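Local coordinates for twitching motility pilus retraction protein (Geobacter sulfurreducens PCA, PDB 5ZFQ) that probably powers retraction of the type IV pilus, and so twitching motility, as a hexameric ATPase motor, at residues R123-K128 against E189-H194. Numbering follows the deposited sequence.
Sequences RVIPYK and EYLHPH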
ATOM      1  N   ARG A 123     -12.340 -19.355 -33.044  1.00 32.54           N
ATOM      2  CA  ARG A 123     -13.069 -18.321 -33.765  1.00 33.67           C
ATOM      3  C   ARG A 123     -12.325 -17.941 -35.029  1.00 33.87           C
ATOM      4  O   ARG A 123     -11.135 -17.667 -34.993  1.00 33.51           O
ATOM      5  CB  ARG A 123     -13.274 -17.091 -32.862  1.00 34.74           C
ATOM      6  CG  ARG A 123     -13.973 -17.399 -31.540  1.00 35.23           C
ATOM      7  CD  ARG A 123     -14.240 -16.150 -30.721  1.00 37.21           C
ATOM      8  NE  ARG A 123     -13.032 -15.648 -30.072  1.00 39.19           N
ATOM      9  CZ  ARG A 123     -12.733 -14.354 -29.894  1.00 41.31           C
ATOM     10  NH1 ARG A 123     -13.548 -13.407 -30.337  1.00 42.22           N
ATOM     11  NH2 ARG A 123     -11.607 -14.005 -29.270  1.00 42.03           N
ATOM     12  N   VAL A 124     -13.033 -17.933 -36.148  1.00 35.51           N
ATOM     13  CA  VAL A 124     -12.475 -17.473 -37.411  1.00 38.21           C
ATOM     14  C   VAL A 124     -12.094 -15.989 -37.413  1.00 39.69           C
ATOM     15  O   VAL A 124     -12.906 -15.118 -37.077  1.00 32.87           O
ATOM     16  CB  VAL A 124     -13.465 -17.713 -38.564  1.00 40.25           C
ATOM     17  CG1 VAL A 124     -12.941 -17.095 -39.874  1.00 34.45           C
ATOM     18  CG2 VAL A 124     -13.710 -19.207 -38.726  1.00 40.55           C
ATOM     19  N   ILE A 125     -10.850 -15.712 -37.787  1.00 40.93           N
ATOM     20  CA  ILE A 125     -10.451 -14.351 -38.124  1.00 42.49           C
ATOM     21  C   ILE A 125     -10.596 -14.172 -39.622  1.00 45.36           C
ATOM     22  O   ILE A 125      -9.872 -14.790 -40.403  1.00 46.12           O
ATOM     23  CB  ILE A 125      -9.001 -14.033 -37.717  1.00 41.45           C
ATOM     24  CG1 ILE A 125      -8.827 -14.127 -36.207  1.00 38.90           C
ATOM     25  CG2 ILE A 125      -8.618 -12.646 -38.173  1.00 42.58           C
ATOM     26  CD1 ILE A 125      -7.399 -13.996 -35.791  1.00 38.83           C
ATOM     27  N   PRO A 126     -11.540 -13.325 -40.036  1.00 45.89           N
ATOM     28  CA  PRO A 126     -11.793 -13.154 -41.471  1.00 47.27           C
ATOM     29  C   PRO A 126     -10.623 -12.445 -42.163  1.00 47.71           C
ATOM     30  O   PRO A 126      -9.985 -11.595 -41.539  1.00 46.43           O
ATOM     31  CB  PRO A 126     -13.066 -12.305 -41.504  1.00 47.07           C
ATOM     32  CG  PRO A 126     -13.019 -11.516 -40.209  1.00 45.75           C
ATOM     33  CD  PRO A 126     -12.338 -12.409 -39.199  1.00 45.35           C
ATOM     34  N   TYR A 127     -10.330 -12.814 -43.407  1.00 50.62           N
ATOM     35  CA  TYR A 127      -9.302 -12.126 -44.183  1.00 52.49           C
ATOM     36  C   TYR A 127      -9.826 -10.752 -44.584  1.00 53.66           C
ATOM     37  O   TYR A 127      -9.126  -9.733 -44.462  1.00 53.14           O
ATOM     38  CB  TYR A 127      -8.905 -12.921 -45.438  1.00 54.71           C
ATOM     39  CG  TYR A 127      -8.011 -14.137 -45.214  1.00 56.27           C
ATOM     40  CD1 TYR A 127      -6.650 -13.986 -44.883  1.00 56.06           C
ATOM     41  CD2 TYR A 127      -8.507 -15.442 -45.380  1.00 57.71           C
ATOM     42  CE1 TYR A 127      -5.810 -15.117 -44.698  1.00 56.48           C
ATOM     43  CE2 TYR A 127      -7.675 -16.572 -45.203  1.00 58.21           C
ATOM     44  CZ  TYR A 127      -6.330 -16.401 -44.861  1.00 57.43           C
ATOM     45  OH  TYR A 127      -5.512 -17.501 -44.674  1.00 57.59           O
ATOM     46  N   LYS A 128     -11.075 -10.732 -45.046  1.00 55.39           N
ATOM     47  CA  LYS A 128     -11.660  -9.517 -45.592  1.00 56.50           C
ATOM     48  C   LYS A 128     -12.328  -8.671 -44.499  1.00 55.73           C
ATOM     49  O   LYS A 128     -13.249  -9.115 -43.809  1.00 56.39           O
ATOM     50  CB  LYS A 128     -12.655  -9.857 -46.710  1.00 59.38           C
ATOM     51  CG  LYS A 128     -13.165  -8.640 -47.471  1.00 61.82           C
ATOM     52  CD  LYS A 128     -14.060  -9.033 -48.653  1.00 66.29           C
ATOM     53  CE  LYS A 128     -14.475  -7.811 -49.489  1.00 68.02           C
ATOM     54  NZ  LYS A 128     -13.770  -7.740 -50.808  1.00 69.43           N
ATOM     55  N   GLU A 189      -8.196  -8.439 -32.781  1.00 38.86           N
ATOM     56  CA  GLU A 189      -9.438  -8.984 -33.305  1.00 40.06           C
ATOM     57  C   GLU A 189      -9.352  -9.144 -34.836  1.00 40.80           C
ATOM     58  O   GLU A 189      -9.699 -10.188 -35.377  1.00 41.15           O
ATOM     59  CB  GLU A 189     -10.629  -8.089 -32.910  1.00 40.21           C
ATOM     60  CG  GLU A 189     -10.982  -8.033 -31.395  1.00 53.39           C
ATOM     61  CD  GLU A 189     -11.661  -9.297 -30.853  1.00 54.34           C
ATOM     62  OE1 GLU A 189     -12.216 -10.080 -31.661  1.00 55.51           O
ATOM     63  OE2 GLU A 189     -11.658  -9.502 -29.614  1.00 54.15           O
ATOM     64  N   TYR A 190      -8.873  -8.121 -35.534  1.00 41.46           N
ATOM     65  CA  TYR A 190      -8.783  -8.189 -36.989  1.00 42.79           C
ATOM     66  C   TYR A 190      -7.362  -7.929 -37.459  1.00 41.43           C
ATOM     67  O   TYR A 190      -6.712  -6.996 -36.985  1.00 41.01           O
ATOM     68  CB  TYR A 190      -9.776  -7.197 -37.628  1.00 45.24           C
ATOM     69  CG  TYR A 190     -11.223  -7.552 -37.295  1.00 47.72           C
ATOM     70  CD1 TYR A 190     -11.913  -8.502 -38.058  1.00 49.37           C
ATOM     71  CD2 TYR A 190     -11.887  -6.978 -36.199  1.00 48.03           C
ATOM     72  CE1 TYR A 190     -13.208  -8.867 -37.753  1.00 50.71           C
ATOM     73  CE2 TYR A 190     -13.207  -7.344 -35.893  1.00 49.32           C
ATOM     74  CZ  TYR A 190     -13.848  -8.288 -36.678  1.00 50.86           C
ATOM     75  OH  TYR A 190     -15.138  -8.684 -36.407  1.00 52.51           O
ATOM     76  N   LEU A 191      -6.863  -8.761 -38.371  1.00 41.05           N
ATOM     77  CA  LEU A 191      -5.484  -8.597 -38.843  1.00 40.42           C
ATOM     78  C   LEU A 191      -5.395  -7.706 -40.086  1.00 41.02           C
ATOM     79  O   LEU A 191      -6.335  -7.620 -40.878  1.00 42.58           O
ATOM     80  CB  LEU A 191      -4.844  -9.956 -39.124  1.00 40.20           C
ATOM     81  CG  LEU A 191      -4.641 -10.834 -37.886  1.00 39.82           C
ATOM     82  CD1 LEU A 191      -4.445 -12.300 -38.234  1.00 40.12           C
ATOM     83  CD2 LEU A 191      -3.483 -10.317 -37.062  1.00 39.32           C
ATOM     84  N   HIS A 192      -4.267  -7.025 -40.244  1.00 39.73           N
ATOM     85  CA  HIS A 192      -4.085  -6.144 -41.386  1.00 38.73           C
ATOM     86  C   HIS A 192      -2.806  -6.469 -42.151  1.00 37.89           C
ATOM     87  O   HIS A 192      -1.710  -6.413 -41.597  1.00 37.09           O
ATOM     88  CB  HIS A 192      -4.076  -4.671 -40.951  1.00 38.14           C
ATOM     89  CG  HIS A 192      -5.360  -4.213 -40.320  1.00 38.43           C
ATOM     90  ND1 HIS A 192      -6.440  -3.774 -41.060  1.00 39.17           N
ATOM     91  CD2 HIS A 192      -5.722  -4.085 -39.020  1.00 38.12           C
ATOM     92  CE1 HIS A 192      -7.422  -3.429 -40.244  1.00 39.11           C
ATOM     93  NE2 HIS A 192      -7.011  -3.604 -39.001  1.00 38.62           N
ATOM     94  N   PRO A 193      -2.953  -6.801 -43.439  1.00 38.22           N
ATOM     95  CA  PRO A 193      -1.805  -6.964 -44.337  1.00 38.61           C
ATOM     96  C   PRO A 193      -1.227  -5.590 -44.637  1.00 37.70           C
ATOM     97  O   PRO A 193      -1.936  -4.598 -44.454  1.00 37.08           O
ATOM     98  CB  PRO A 193      -2.435  -7.582 -45.584  1.00 39.98           C
ATOM     99  CG  PRO A 193      -3.806  -6.949 -45.624  1.00 32.82           C
ATOM    100  CD  PRO A 193      -4.235  -6.796 -44.174  1.00 38.45           C
ATOM    101  N   HIS A 194       0.015  -5.489 -45.079  1.00 37.52           N
ATOM    102  CA  HIS A 194       0.462  -4.171 -45.519  1.00 37.25           C
ATOM    103  C   HIS A 194      -0.253  -3.830 -46.823  1.00 36.76           C
ATOM    104  O   HIS A 194      -0.348  -4.662 -47.735  1.00 36.49           O
ATOM    105  CB  HIS A 194       1.977  -4.106 -45.726  1.00 38.33           C
ATOM    106  CG  HIS A 194       2.767  -4.534 -44.533  1.00 38.41           C
ATOM    107  ND1 HIS A 194       2.680  -3.891 -43.318  1.00 37.67           N
ATOM    108  CD2 HIS A 194       3.649  -5.549 -44.365  1.00 39.03           C
ATOM    109  CE1 HIS A 194       3.474  -4.497 -42.451  1.00 37.94           C
ATOM    110  NE2 HIS A 194       4.075  -5.505 -43.058  1.00 38.59           N
TER
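Pro-126 meets Tyr-190 at the rim of the aromatic ring: its CG lies near the ring plane, 3.6 Å from Tyr-190 CE1, and its CD is 3.9 Å from the same carbon. Beside this pair, Ile-125 reaches across with its CG2 methyl; chi1 of -63° sets CG1 beside the backbone N and leaves CG2 anti to it, within 3.9 Å of Glu-189 O and 4.2 Å of Leu-191 CD1. The isoleucine and leucine side chains cross at about a right angle, touching through their methyl ends. Two residues earlier on the strand, Arg-123 NH1 and Glu-189 OE1 form a long salt bridge of 3.8 Å, with guanidinium and carboxylate planes turned 61° apart. At this length, and without a hydrogen bond, the pair probably attracts mainly through charge. Here the N-terminal domain meets the ATPase domain, close to where the chain passes from one to the other: strand 117-125 belongs to the antiparallel N-terminal sheet, whereas the loop of residues 189-194 links strands 180-185 and 198-203 of the mixed sheet in the RecA-like ATPase domain. No hydrogen bond joins the two segments. The loop is anchored on its own side, since Tyr-190 leans on Thr-164 and Ala-167 of helix 162-176, whose first residues complete a probable Walker A P-loop, and His-192 N is hydrogen-bonded to Gln-201 OE1. A neighbouring subunit adds its Arg-115, which packs on Leu-191 and donates to His-192 O.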